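Similar to yteR (Bacilus subtilis) (Clostridium acetobutylicum, PDB 4WU0) probably hydrolyses unsaturated rhamnogalacturonan fragments of pectin, as a glycoside hydrolase of family GH105 related to YteR. Local coordinates at residues 71-76 with 118-123; 135-140 with 210-215; 195-200 with 251-256; 229-234 with 282-287. All blocks are in the same frame, centred on the assembly; numbering follows the deposited sequence.

Contact 1 (71-76 with 118-123)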
loop_
_atom_site.group_PDB
_atom_site.type_symbol
_atom_site.label_atom_id
_atom_site.label_comp_id
_atom_site.label_asym_id
_atom_site.label_seq_id
_atom_site.Cartn_x
_atom_site.Cartn_y
_atom_site.Cartn_z
ATOM N N GLU A 71 -0.418 -5.011 20.740
ATOM C CA GLU A 71 0.670 -5.522 19.914
ATOM C C GLU A 71 1.406 -4.395 19.205
ATOM O O GLU A 71 2.533 -4.584 18.755
ATOM C CB GLU A 71 0.138 -6.531 18.891
ATOM C CG GLU A 71 -0.201 -7.850 19.575
ATOM C CD GLU A 71 -0.883 -8.852 18.671
ATOM O OE1 GLU A 71 -1.125 -8.534 17.478
ATOM O OE2 GLU A 71 -1.177 -9.964 19.177
ATOM N N TYR A 72 0.747 -3.244 19.089
ATOM C CA TYR A 72 1.286 -2.071 18.399
ATOM C C TYR A 72 1.900 -2.486 17.047
ATOM O O TYR A 72 3.070 -2.264 16.771
ATOM C CB TYR A 72 2.254 -1.293 19.315
ATOM C CG TYR A 72 1.490 -0.554 20.399
ATOM C CD1 TYR A 72 0.659 0.500 20.069
ATOM C CD2 TYR A 72 1.546 -0.946 21.729
ATOM C CE1 TYR A 72 -0.064 1.167 21.015
ATOM C CE2 TYR A 72 0.818 -0.281 22.696
ATOM C CZ TYR A 72 0.012 0.774 22.326
ATOM O OH TYR A 72 -0.717 1.437 23.283
ATOM N N ASN A 73 1.056 -3.087 16.222
ATOM C CA ASN A 73 1.413 -3.543 14.883
ATOM C C ASN A 73 0.843 -2.525 13.904
ATOM O O ASN A 73 -0.369 -2.371 13.824
ATOM C CB ASN A 73 0.806 -4.935 14.642
ATOM C CG ASN A 73 1.120 -5.502 13.269
ATOM O OD1 ASN A 73 1.476 -4.774 12.335
ATOM N ND2 ASN A 73 0.949 -6.821 13.126
ATOM N N ILE A 74 1.691 -1.786 13.186
ATOM C CA ILE A 74 1.172 -0.730 12.329
ATOM C C ILE A 74 0.263 -1.278 11.215
ATOM O O ILE A 74 -0.653 -0.571 10.765
ATOM C CB ILE A 74 2.310 0.157 11.742
ATOM C CG1 ILE A 74 1.806 1.552 11.386
ATOM C CG2 ILE A 74 2.968 -0.494 10.536
ATOM C CD1 ILE A 74 1.587 2.430 12.577
ATOM N N ASP A 75 0.498 -2.515 10.801
ATOM C CA ASP A 75 -0.313 -3.163 9.753
ATOM C C ASP A 75 -1.769 -3.194 10.140
ATOM O O ASP A 75 -2.645 -3.149 9.266
ATOM C CB ASP A 75 0.097 -4.610 9.467
ATOM C CG ASP A 75 1.421 -4.736 8.771
ATOM O OD1 ASP A 75 1.914 -3.755 8.191
ATOM O OD2 ASP A 75 1.986 -5.841 8.807
ATOM N N HIS A 76 -2.035 -3.306 11.440
ATOM C CA HIS A 76 -3.402 -3.439 11.941
ATOM C C HIS A 76 -4.256 -2.187 11.790
ATOM O O HIS A 76 -5.464 -2.253 12.012
ATOM C CB HIS A 76 -3.385 -3.838 13.412
ATOM C CG HIS A 76 -3.062 -5.271 13.630
ATOM N ND1 HIS A 76 -2.768 -6.126 12.593
ATOM C CD2 HIS A 76 -3.009 -6.016 14.756
ATOM C CE1 HIS A 76 -2.542 -7.337 13.074
ATOM N NE2 HIS A 76 -2.685 -7.295 14.381
ATOM N N TRP A 118 7.252 3.191 14.958
ATOM C CA TRP A 118 7.861 1.888 14.758
ATOM C C TRP A 118 6.923 1.013 13.915
ATOM O O TRP A 118 5.706 1.051 14.062
ATOM C CB TRP A 118 8.038 1.149 16.078
ATOM C CG TRP A 118 9.032 1.703 17.030
ATOM C CD1 TRP A 118 9.827 2.807 16.865
ATOM C CD2 TRP A 118 9.366 1.156 18.308
ATOM N NE1 TRP A 118 10.632 2.978 17.970
ATOM C CE2 TRP A 118 10.353 1.989 18.880
ATOM C CE3 TRP A 118 8.906 0.053 19.037
ATOM C CZ2 TRP A 118 10.912 1.733 20.125
ATOM C CZ3 TRP A 118 9.452 -0.197 20.284
ATOM C CH2 TRP A 118 10.441 0.644 20.820
ATOM N N HIS A 119 7.501 0.201 13.052
ATOM C CA HIS A 119 6.695 -0.687 12.231
ATOM C C HIS A 119 5.814 -1.627 13.102
ATOM O O HIS A 119 4.599 -1.785 12.849
ATOM C CB HIS A 119 7.584 -1.492 11.302
ATOM C CG HIS A 119 6.800 -2.190 10.251
ATOM N ND1 HIS A 119 6.023 -1.492 9.350
ATOM C CD2 HIS A 119 6.599 -3.503 9.999
ATOM C CE1 HIS A 119 5.383 -2.351 8.578
ATOM N NE2 HIS A 119 5.718 -3.575 8.951
ATOM N N LYS A 120 6.409 -2.244 14.122
ATOM C CA LYS A 120 5.660 -3.025 15.096
ATOM C C LYS A 120 6.418 -2.986 16.416
ATOM O O LYS A 120 7.625 -2.722 16.441
ATOM C CB LYS A 120 5.518 -4.508 14.715
ATOM C CG LYS A 120 4.935 -4.789 13.336
ATOM C CD LYS A 120 4.734 -6.291 13.111
ATOM C CE LYS A 120 4.239 -6.569 11.701
ATOM N NZ LYS A 120 4.027 -8.017 11.501
ATOM N N ASN A 121 5.738 -3.293 17.508
ATOM C CA ASN A 121 6.431 -3.421 18.794
ATOM C C ASN A 121 7.583 -4.436 18.715
ATOM O O ASN A 121 8.629 -4.242 19.364
ATOM C CB ASN A 121 5.444 -3.824 19.904
ATOM C CG ASN A 121 5.576 -2.980 21.163
ATOM O OD1 ASN A 121 6.211 -1.922 21.181
ATOM N ND2 ASN A 121 4.944 -3.445 22.229
ATOM N N ILE A 122 7.419 -5.492 17.909
ATOM C CA ILE A 122 8.464 -6.519 17.793
ATOM C C ILE A 122 9.613 -6.086 16.886
ATOM O O ILE A 122 10.622 -6.801 16.772
ATOM C CB ILE A 122 7.936 -7.887 17.274
ATOM C CG1 ILE A 122 7.283 -7.725 15.905
ATOM C CG2 ILE A 122 7.008 -8.541 18.298
ATOM C CD1 ILE A 122 6.988 -9.049 15.239
ATOM N N TYR A 123 9.465 -4.913 16.272
ATOM C CA TYR A 123 10.506 -4.325 15.423
ATOM C C TYR A 123 10.926 -2.952 15.944
ATOM O O TYR A 123 10.756 -1.915 15.288
ATOM C CB TYR A 123 10.023 -4.233 13.975
ATOM C CG TYR A 123 9.712 -5.574 13.344
ATOM C CD1 TYR A 123 10.626 -6.623 13.406
ATOM C CD2 TYR A 123 8.506 -5.795 12.714
ATOM C CE1 TYR A 123 10.340 -7.862 12.840
ATOM C CE2 TYR A 123 8.203 -7.041 12.148
ATOM C CZ TYR A 123 9.127 -8.059 12.216
ATOM O OH TYR A 123 8.822 -9.279 11.651
HETATM O O HOH W 1 4.314 -6.272 17.716
HETATM O O HOH W 2 1.327 -7.865 10.401
HETATM O O HOH W 3 4.534 -6.062 8.297
#
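The imidazole of His119 meets Ile74 and Asp75 obliquely: CG2 of Ile74 comes within 3.4 Å of ND1 of His119, and the Asp75 carboxylate stands 79° to the ring plane. In that plane, at the ring edge, a water lies 2.8 Å from NE2 of His119 and donates to OD2 of Asp75; Trp128 stacks on the same ring. At the Tyr72 ring, ND2 of Asn121 sits by the edge. The backbones join through a single beta bridge between Asn73 and Lys120, in which Ile74 N donates to His119 O (2.9 Å) and Asn121 N to Tyr72 O. Such loops at the rim of an alpha/alpha barrel, the fold of this hydrolase family, link its helices; these precede helix 80-90 and strand 126-128. The extended Lys120 chain runs alongside Asn73, its CE 3.4 Å from OD1 of Asn73. That oxygen also closes an Asx turn by accepting from Asp75 N, which holds the amide in place. Lys120 NZ stays 4.0 Å from OD2 of Asp75, beyond a salt bridge, and a second water bridges the two while also accepting from Asn73 ND2.

Contact 2 (135-140 with 210-215)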
loop_
_atom_site.group_PDB
_atom_site.type_symbol
_atom_site.label_atom_id
_atom_site.label_comp_id
_atom_site.label_asym_id
_atom_site.label_seq_id
_atom_site.Cartn_x
_atom_site.Cartn_y
_atom_site.Cartn_z
ATOM N N GLY A 135 -0.265 3.021 8.258
ATOM C CA GLY A 135 -0.390 3.805 9.479
ATOM C C GLY A 135 -0.617 5.271 9.203
ATOM O O GLY A 135 -1.718 5.743 9.345
ATOM N N ALA A 136 0.438 5.965 8.794
ATOM C CA ALA A 136 0.341 7.391 8.510
ATOM C C ALA A 136 -0.789 7.721 7.547
ATOM O O ALA A 136 -1.509 8.699 7.755
ATOM C CB ALA A 136 1.652 7.898 7.965
ATOM N N THR A 137 -0.962 6.914 6.499
ATOM C CA THR A 137 -2.014 7.167 5.517
ATOM C C THR A 137 -3.424 6.944 6.088
ATOM O O THR A 137 -4.351 7.695 5.778
ATOM C CB THR A 137 -1.794 6.345 4.210
ATOM O OG1 THR A 137 -0.503 6.663 3.682
ATOM C CG2 THR A 137 -2.830 6.630 3.151
ATOM N N PHE A 138 -3.605 5.902 6.882
ATOM C CA PHE A 138 -4.876 5.715 7.555
ATOM C C PHE A 138 -5.143 6.900 8.481
ATOM O O PHE A 138 -6.258 7.438 8.523
ATOM C CB PHE A 138 -4.893 4.446 8.395
ATOM C CG PHE A 138 -5.931 4.478 9.491
ATOM C CD1 PHE A 138 -7.276 4.430 9.182
ATOM C CD2 PHE A 138 -5.572 4.611 10.824
ATOM C CE1 PHE A 138 -8.254 4.485 10.200
ATOM C CE2 PHE A 138 -6.536 4.657 11.828
ATOM C CZ PHE A 138 -7.876 4.586 11.507
ATOM N N TYR A 139 -4.110 7.300 9.222
ATOM C CA TYR A 139 -4.234 8.398 10.173
ATOM C C TYR A 139 -4.678 9.667 9.426
ATOM O O TYR A 139 -5.554 10.388 9.878
ATOM C CB TYR A 139 -2.898 8.582 10.924
ATOM C CG TYR A 139 -2.892 9.540 12.082
ATOM C CD1 TYR A 139 -4.070 10.002 12.655
ATOM C CD2 TYR A 139 -1.688 9.952 12.640
ATOM C CE1 TYR A 139 -4.038 10.877 13.706
ATOM C CE2 TYR A 139 -1.655 10.821 13.691
ATOM C CZ TYR A 139 -2.826 11.281 14.223
ATOM O OH TYR A 139 -2.776 12.166 15.284
ATOM N N ALA A 140 -4.118 9.912 8.245
ATOM C CA ALA A 140 -4.537 11.063 7.447
ATOM C C ALA A 140 -6.008 11.002 7.057
ATOM O O ALA A 140 -6.728 11.996 7.147
ATOM C CB ALA A 140 -3.660 11.191 6.191
ATOM N N ALA A 210 0.434 9.532 -2.590
ATOM C CA ALA A 210 -0.699 9.977 -3.379
ATOM C C ALA A 210 -1.969 10.072 -2.531
ATOM O O ALA A 210 -2.718 11.039 -2.629
ATOM C CB ALA A 210 -0.927 9.053 -4.579
ATOM N N ASP A 211 -2.215 9.070 -1.700
ATOM C CA ASP A 211 -3.435 9.016 -0.919
ATOM C C ASP A 211 -3.415 10.018 0.247
ATOM O O ASP A 211 -4.474 10.514 0.670
ATOM C CB ASP A 211 -3.657 7.619 -0.375
ATOM C CG ASP A 211 -3.931 6.577 -1.457
ATOM O OD1 ASP A 211 -4.178 6.944 -2.636
ATOM O OD2 ASP A 211 -3.953 5.367 -1.099
ATOM N N THR A 212 -2.229 10.307 0.779
ATOM C CA THR A 212 -2.125 11.270 1.872
ATOM C C THR A 212 -2.230 12.713 1.365
ATOM O O THR A 212 -2.958 13.539 1.923
ATOM C CB THR A 212 -0.818 11.073 2.655
ATOM O OG1 THR A 212 -0.884 9.822 3.343
ATOM C CG2 THR A 212 -0.595 12.180 3.676
ATOM N N ILE A 213 -1.540 13.007 0.269
ATOM C CA ILE A 213 -1.564 14.355 -0.258
ATOM C C ILE A 213 -3.005 14.713 -0.589
ATOM O O ILE A 213 -3.429 15.852 -0.379
ATOM C CB ILE A 213 -0.678 14.495 -1.521
ATOM C CG1 ILE A 213 0.786 14.236 -1.189
ATOM C CG2 ILE A 213 -0.817 15.891 -2.136
ATOM C CD1 ILE A 213 1.650 13.916 -2.412
ATOM N N GLU A 214 -3.753 13.734 -1.108
ATOM C CA GLU A 214 -5.135 13.953 -1.523
ATOM C C GLU A 214 -6.014 14.516 -0.404
ATOM O O GLU A 214 -6.900 15.330 -0.664
ATOM C CB GLU A 214 -5.733 12.649 -2.094
ATOM C CG GLU A 214 -7.146 12.802 -2.638
ATOM C CD GLU A 214 -7.738 11.495 -3.163
ATOM O OE1 GLU A 214 -7.428 10.414 -2.606
ATOM O OE2 GLU A 214 -8.528 11.558 -4.131
ATOM N N VAL A 215 -5.776 14.085 0.840
ATOM C CA VAL A 215 -6.601 14.537 1.961
ATOM C C VAL A 215 -6.008 15.706 2.753
ATOM O O VAL A 215 -6.656 16.225 3.660
ATOM C CB VAL A 215 -6.984 13.378 2.921
ATOM C CG1 VAL A 215 -7.833 12.345 2.191
ATOM C CG2 VAL A 215 -5.749 12.757 3.551
#
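Thr137 and Thr212 form the close part of this helix pair, with OG1 of Thr137 3.2 Å from OG1 of Thr212 and CA of Thr137 5.5 Å from CA of Thr212. Each hydroxyl has a backbone acceptor in its own helix, Leu132 O for Thr137 and Ala208 O for Thr212, so both buried polar groups are satisfied. With OG1 lying beside its own backbone N (chi1 -57°), Thr137 turns CG2 to the other side, where it packs 3.8 Å from CB of Asp211. The acid itself leads away from this methyl: OD1 of Asp211 is held by Tyr272 and Lys276. Phe159 of helix 152-166 touches both threonines. One turn on, the contact is purely apolar and lies nearer the surface. CB of Ala140 meets CG2 of Val215 at 3.7 Å, whereas CG2 of Thr212 is 4.1 Å from CB of Ala140. Val215 is partly exposed, which makes this the more open end, in contrast with the buried threonines. Alanine and threonine at the interface are consistent with an axis separation of 9.1 Å, the two helices running in nearly the same direction, 24° apart. Neighbouring helices aligned this way, 129-146 and 199-215, fit the inner helices of an alpha/alpha barrel, as in the six-hairpin glycosidases.

Contact 3 (195-200 with 251-256)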
loop_
_atom_site.group_PDB
_atom_site.type_symbol
_atom_site.label_atom_id
_atom_site.label_comp_id
_atom_site.label_asym_id
_atom_site.label_seq_id
_atom_site.Cartn_x
_atom_site.Cartn_y
_atom_site.Cartn_z
ATOM N N PRO A 195 19.260 -4.074 2.499
ATOM C CA PRO A 195 20.153 -4.098 1.335
ATOM C C PRO A 195 19.557 -3.709 -0.020
ATOM O O PRO A 195 20.328 -3.326 -0.920
ATOM C CB PRO A 195 20.603 -5.573 1.280
ATOM C CG PRO A 195 20.426 -6.057 2.668
ATOM C CD PRO A 195 19.189 -5.401 3.142
ATOM N N HIS A 196 18.244 -3.844 -0.179
ATOM C CA HIS A 196 17.632 -3.747 -1.498
ATOM C C HIS A 196 16.387 -2.899 -1.609
ATOM O O HIS A 196 15.655 -2.661 -0.641
ATOM C CB HIS A 196 17.305 -5.153 -2.033
ATOM C CG HIS A 196 18.518 -5.915 -2.443
ATOM N ND1 HIS A 196 19.266 -5.563 -3.542
ATOM C CD2 HIS A 196 19.156 -6.970 -1.872
ATOM C CE1 HIS A 196 20.298 -6.380 -3.650
ATOM N NE2 HIS A 196 20.253 -7.240 -2.645
ATOM N N PHE A 197 16.156 -2.485 -2.849
ATOM C CA PHE A 197 14.931 -1.800 -3.242
ATOM C C PHE A 197 13.916 -2.849 -3.675
ATOM O O PHE A 197 14.032 -3.455 -4.740
ATOM C CB PHE A 197 15.198 -0.818 -4.383
ATOM C CG PHE A 197 16.356 0.103 -4.136
ATOM C CD1 PHE A 197 16.344 0.997 -3.068
ATOM C CD2 PHE A 197 17.442 0.089 -4.989
ATOM C CE1 PHE A 197 17.426 1.836 -2.871
ATOM C CE2 PHE A 197 18.529 0.909 -4.800
ATOM C CZ PHE A 197 18.524 1.788 -3.736
ATOM N N TRP A 198 12.934 -3.067 -2.817
ATOM C CA TRP A 198 11.868 -4.034 -3.061
ATOM C C TRP A 198 10.700 -3.337 -3.728
ATOM O O TRP A 198 10.253 -2.285 -3.274
ATOM C CB TRP A 198 11.430 -4.651 -1.732
ATOM C CG TRP A 198 10.373 -5.695 -1.856
ATOM C CD1 TRP A 198 10.234 -6.616 -2.845
ATOM C CD2 TRP A 198 9.279 -5.909 -0.953
ATOM N NE1 TRP A 198 9.126 -7.402 -2.603
ATOM C CE2 TRP A 198 8.529 -6.981 -1.448
ATOM C CE3 TRP A 198 8.867 -5.289 0.229
ATOM C CZ2 TRP A 198 7.383 -7.452 -0.801
ATOM C CZ3 TRP A 198 7.744 -5.757 0.860
ATOM C CH2 TRP A 198 7.016 -6.832 0.347
ATOM N N GLY A 199 10.221 -3.920 -4.821
ATOM C CA GLY A 199 9.146 -3.335 -5.598
ATOM C C GLY A 199 7.924 -2.950 -4.787
ATOM O O GLY A 199 7.441 -1.812 -4.853
ATOM N N ARG A 200 7.392 -3.899 -4.027
ATOM C CA ARG A 200 6.165 -3.608 -3.299
ATOM C C ARG A 200 6.374 -2.525 -2.229
ATOM O O ARG A 200 5.482 -1.715 -1.999
ATOM C CB ARG A 200 5.550 -4.871 -2.690
ATOM C CG ARG A 200 4.347 -4.537 -1.812
ATOM C CD ARG A 200 3.314 -5.641 -1.639
ATOM N NE ARG A 200 3.756 -6.761 -0.809
ATOM C CZ ARG A 200 3.852 -8.022 -1.215
ATOM N NH1 ARG A 200 4.208 -8.953 -0.349
ATOM N NH2 ARG A 200 3.546 -8.378 -2.455
ATOM N N VAL A 251 13.133 -7.064 -7.277
ATOM C CA VAL A 251 14.269 -6.261 -6.819
ATOM C C VAL A 251 14.502 -5.207 -7.916
ATOM O O VAL A 251 14.983 -5.510 -9.013
ATOM C CB VAL A 251 15.523 -7.091 -6.541
ATOM C CG1 VAL A 251 16.653 -6.196 -6.018
ATOM C CG2 VAL A 251 15.213 -8.183 -5.538
ATOM N N LEU A 252 14.089 -3.979 -7.629
ATOM C CA LEU A 252 13.784 -2.995 -8.676
ATOM C C LEU A 252 14.905 -2.680 -9.655
ATOM O O LEU A 252 14.656 -2.496 -10.853
ATOM C CB LEU A 252 13.336 -1.679 -8.031
ATOM C CG LEU A 252 11.927 -1.705 -7.454
ATOM C CD1 LEU A 252 11.680 -0.538 -6.478
ATOM C CD2 LEU A 252 10.906 -1.688 -8.558
ATOM N N ASP A 253 16.121 -2.567 -9.128
ATOM C CA ASP A 253 17.258 -2.110 -9.909
ATOM C C ASP A 253 18.158 -3.231 -10.411
ATOM O O ASP A 253 19.218 -2.950 -10.953
ATOM C CB ASP A 253 18.098 -1.124 -9.088
ATOM C CG ASP A 253 18.706 -1.757 -7.849
ATOM O OD1 ASP A 253 18.099 -2.713 -7.328
ATOM O OD2 ASP A 253 19.773 -1.276 -7.381
ATOM N N GLU A 254 17.745 -4.484 -10.235
ATOM C CA GLU A 254 18.576 -5.630 -10.580
ATOM C C GLU A 254 17.913 -6.506 -11.639
ATOM O O GLU A 254 17.967 -7.738 -11.561
ATOM C CB GLU A 254 18.871 -6.454 -9.324
ATOM C CG GLU A 254 19.603 -5.641 -8.255
ATOM C CD GLU A 254 20.989 -6.113 -7.942
ATOM O OE1 GLU A 254 21.582 -6.852 -8.752
ATOM O OE2 GLU A 254 21.492 -5.723 -6.866
ATOM N N GLY A 255 17.277 -5.878 -12.624
ATOM C CA GLY A 255 16.503 -6.618 -13.610
ATOM C C GLY A 255 17.256 -7.671 -14.416
ATOM O O GLY A 255 16.658 -8.624 -14.900
ATOM N N GLU A 256 18.562 -7.495 -14.570
ATOM C CA GLU A 256 19.374 -8.419 -15.371
ATOM C C GLU A 256 19.845 -9.635 -14.571
ATOM O O GLU A 256 20.476 -10.522 -15.115
ATOM C CB GLU A 256 20.607 -7.702 -15.928
ATOM C CG GLU A 256 20.362 -6.847 -17.152
ATOM C CD GLU A 256 21.667 -6.445 -17.829
ATOM O OE1 GLU A 256 22.040 -7.085 -18.839
ATOM O OE2 GLU A 256 22.329 -5.503 -17.341
HETATM O O HOH W 4 18.402 -3.116 -4.650
#
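Phe197 presents its ring edge to Asp253: the carboxylate carbon lies in the ring plane, OD2 of Asp253 is 3.6 Å from CE2 of Phe197, and the two planes stand 70° apart. The partly negative oxygen thus faces the ring's C-H rim. CG of Asp253 lies between its backbone N and carbonyl carbon (chi1 63°), which leaves the carboxylate at the edge of the Phe197 ring. His196 receives Glu254 in a similar way, with OE2 of Glu254 near the ring plane, 3.5 Å from CE1 of His196, and the planes 64° apart; CG1 of Val251 touches the imidazole obliquely. A water in the plane of the His196 ring, 2.8 Å from ND1, accepts from Phe197 N and donates to OD1 of Asp253, tying both segments together. The backbones share a single beta bridge, Trp198 with Val251, where Leu252 N bonds to Phe197 O at 2.9 Å. Residues 251-254 form a type I beta turn, and Trp198 occupies the N-cap position of helix 199-215, so the loop after helix 223-240 is fastened where a helix of the alpha/alpha barrel begins. Leu252 reaches across this helix start: its CG lies 3.7 Å from CA of Gly199, where no side chain intervenes, and its CD1 is 4.1 Å from CB of Phe197. Phe332 and Tyr335 of helix 332-337 touch both His196 and Val251.

Contact 4 (229-234 with 282-287)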
loop_
_atom_site.group_PDB
_atom_site.type_symbol
_atom_site.label_atom_id
_atom_site.label_comp_id
_atom_site.label_asym_id
_atom_site.label_seq_id
_atom_site.Cartn_x
_atom_site.Cartn_y
_atom_site.Cartn_z
ATOM N N ILE A 229 8.565 14.849 -3.135
ATOM C CA ILE A 229 9.020 13.498 -2.853
ATOM C C ILE A 229 8.367 12.514 -3.817
ATOM O O ILE A 229 9.020 11.629 -4.351
ATOM C CB ILE A 229 8.686 13.093 -1.382
ATOM C CG1 ILE A 229 9.528 13.921 -0.413
ATOM C CG2 ILE A 229 8.896 11.589 -1.141
ATOM C CD1 ILE A 229 9.120 13.769 1.041
ATOM N N LEU A 230 7.065 12.667 -4.054
ATOM C CA LEU A 230 6.390 11.781 -4.997
ATOM C C LEU A 230 6.983 11.893 -6.411
ATOM O O LEU A 230 7.232 10.876 -7.088
ATOM C CB LEU A 230 4.885 12.060 -5.016
ATOM C CG LEU A 230 4.075 11.232 -6.021
ATOM C CD1 LEU A 230 4.182 9.746 -5.774
ATOM C CD2 LEU A 230 2.605 11.636 -5.975
ATOM N N ASN A 231 7.211 13.120 -6.867
ATOM C CA ASN A 231 7.829 13.305 -8.171
ATOM C C ASN A 231 9.191 12.642 -8.220
ATOM O O ASN A 231 9.532 12.005 -9.218
ATOM C CB ASN A 231 7.949 14.778 -8.527
ATOM C CG ASN A 231 6.690 15.316 -9.137
ATOM O OD1 ASN A 231 6.520 15.303 -10.349
ATOM N ND2 ASN A 231 5.788 15.780 -8.299
ATOM N N ASN A 232 9.984 12.835 -7.179
ATOM C CA ASN A 232 11.317 12.233 -7.142
ATOM C C ASN A 232 11.268 10.710 -7.173
ATOM O O ASN A 232 12.112 10.068 -7.820
ATOM C CB ASN A 232 12.089 12.715 -5.904
ATOM C CG ASN A 232 12.464 14.171 -5.979
ATOM O OD1 ASN A 232 12.480 14.773 -7.048
ATOM N ND2 ASN A 232 12.782 14.745 -4.835
ATOM N N CYS A 233 10.293 10.135 -6.475
ATOM C CA CYS A 233 10.134 8.684 -6.459
ATOM C C CYS A 233 9.752 8.184 -7.847
ATOM O O CYS A 233 10.236 7.150 -8.288
ATOM C CB CYS A 233 9.063 8.253 -5.453
ATOM S SG CYS A 233 9.589 8.364 -3.701
ATOM N N VAL A 234 8.871 8.915 -8.524
ATOM C CA VAL A 234 8.422 8.526 -9.847
ATOM C C VAL A 234 9.577 8.609 -10.823
ATOM O O VAL A 234 9.768 7.693 -11.633
ATOM C CB VAL A 234 7.221 9.399 -10.300
ATOM C CG1 VAL A 234 6.981 9.289 -11.824
ATOM C CG2 VAL A 234 5.988 9.012 -9.509
ATOM N N TYR A 282 -0.360 16.199 -9.311
ATOM C CA TYR A 282 0.895 16.080 -8.589
ATOM C C TYR A 282 2.033 15.781 -9.543
ATOM O O TYR A 282 3.170 16.203 -9.310
ATOM C CB TYR A 282 0.848 14.992 -7.512
ATOM C CG TYR A 282 -0.329 15.053 -6.585
ATOM C CD1 TYR A 282 -0.988 16.237 -6.340
ATOM C CD2 TYR A 282 -0.780 13.909 -5.942
ATOM C CE1 TYR A 282 -2.073 16.277 -5.488
ATOM C CE2 TYR A 282 -1.849 13.942 -5.102
ATOM C CZ TYR A 282 -2.499 15.127 -4.872
ATOM O OH TYR A 282 -3.592 15.195 -4.021
ATOM N N LEU A 283 1.712 15.063 -10.617
ATOM C CA LEU A 283 2.683 14.664 -11.622
ATOM C C LEU A 283 2.266 15.321 -12.938
ATOM O O LEU A 283 1.069 15.568 -13.161
ATOM C CB LEU A 283 2.685 13.145 -11.780
ATOM C CG LEU A 283 2.952 12.311 -10.527
ATOM C CD1 LEU A 283 2.734 10.824 -10.795
ATOM C CD2 LEU A 283 4.376 12.545 -10.021
ATOM N N PRO A 284 3.237 15.613 -13.797
ATOM C CA PRO A 284 2.898 16.333 -15.030
ATOM C C PRO A 284 2.050 15.521 -16.017
ATOM O O PRO A 284 2.188 14.291 -16.098
ATOM C CB PRO A 284 4.271 16.644 -15.642
ATOM C CG PRO A 284 5.188 15.632 -15.085
ATOM C CD PRO A 284 4.683 15.326 -13.704
ATOM N N GLU A 285 1.225 16.215 -16.798
ATOM C CA GLU A 285 0.325 15.551 -17.732
ATOM C C GLU A 285 1.091 14.838 -18.837
ATOM O O GLU A 285 0.555 13.954 -19.515
ATOM C CB GLU A 285 -0.671 16.554 -18.326
ATOM C CG GLU A 285 -1.637 17.105 -17.284
ATOM C CD GLU A 285 -2.666 18.055 -17.854
ATOM O OE1 GLU A 285 -2.891 18.033 -19.084
ATOM O OE2 GLU A 285 -3.246 18.832 -17.061
ATOM N N SER A 286 2.347 15.227 -19.026
ATOM C CA SER A 286 3.181 14.568 -20.035
ATOM C C SER A 286 3.391 13.078 -19.720
ATOM O O SER A 286 3.795 12.315 -20.604
ATOM C CB SER A 286 4.525 15.279 -20.142
ATOM O OG SER A 286 5.233 15.153 -18.920
ATOM N N LEU A 287 3.107 12.652 -18.492
ATOM C CA LEU A 287 3.272 11.253 -18.110
ATOM C C LEU A 287 2.077 10.378 -18.443
ATOM O O LEU A 287 2.098 9.175 -18.174
ATOM C CB LEU A 287 3.553 11.136 -16.605
ATOM C CG LEU A 287 4.982 11.463 -16.211
ATOM C CD1 LEU A 287 5.094 11.543 -14.695
ATOM C CD2 LEU A 287 5.919 10.405 -16.747
#
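Asn231 crosses from helix 223-240 to the loop at Tyr282 and Leu283, its side chain sliding past that of Leu283 in the opposite direction. From CB the chain runs to CG beside the backbone N (chi1 -84°), and there CG lies 3.7 Å from CD2 of Leu283. At the tip the amide divides its work. OD1 of Asn231 rests 3.5 Å from CD2 of Leu283 and also touches CD of Pro284, whereas ND2 of Asn231 donates to Tyr282 O at 2.8 Å, with an N-H...O angle of 161°. The acceptor lies close to the amide plane, and ND2 also donates to Ile227 O one turn earlier in the helix, so two bonds fix the rotation of the amide. On the flank of Asn231, CD2 of Leu230 lies obliquely against the Tyr282 ring, 4.1 Å from CD2 of Tyr282. Val234 packs CG2 on the methyls of Leu283, and its CG1 meets CD1 of Leu287 tip to tip at 4.1 Å. A single directed polar bond beside a row of aliphatic contacts suggests that the amide, itself held by Ile227 O, fixes where the Tyr282 carbonyl sits, while the leucines and valine fill the interface between helix 223-240 and the loop leading into helix 288-302.

From the N terminus, contact 1 comes first, closing a loop of 41 residues that carries helices 80-90 and 93-108. Contact 2 opens after it, in helix 129-146, and joins that helix to 199-215; Ile74 of contact 1 packs on Gly135 of contact 2. Contact 3 opens inside this span, at the start of helix 199-215, and closes beyond it, so the two cross while sharing that helix from opposite sides of the chain's centre. Contact 4 opens on helix 223-240 before contact 3 has closed, and these two cross as well. It ends at 282-287, where Tyr282 packs on Ile213 and Glu214 of contact 2, so that the loop after helix 264-279 rests on the end of helix 199-215 as well as on helix 223-240.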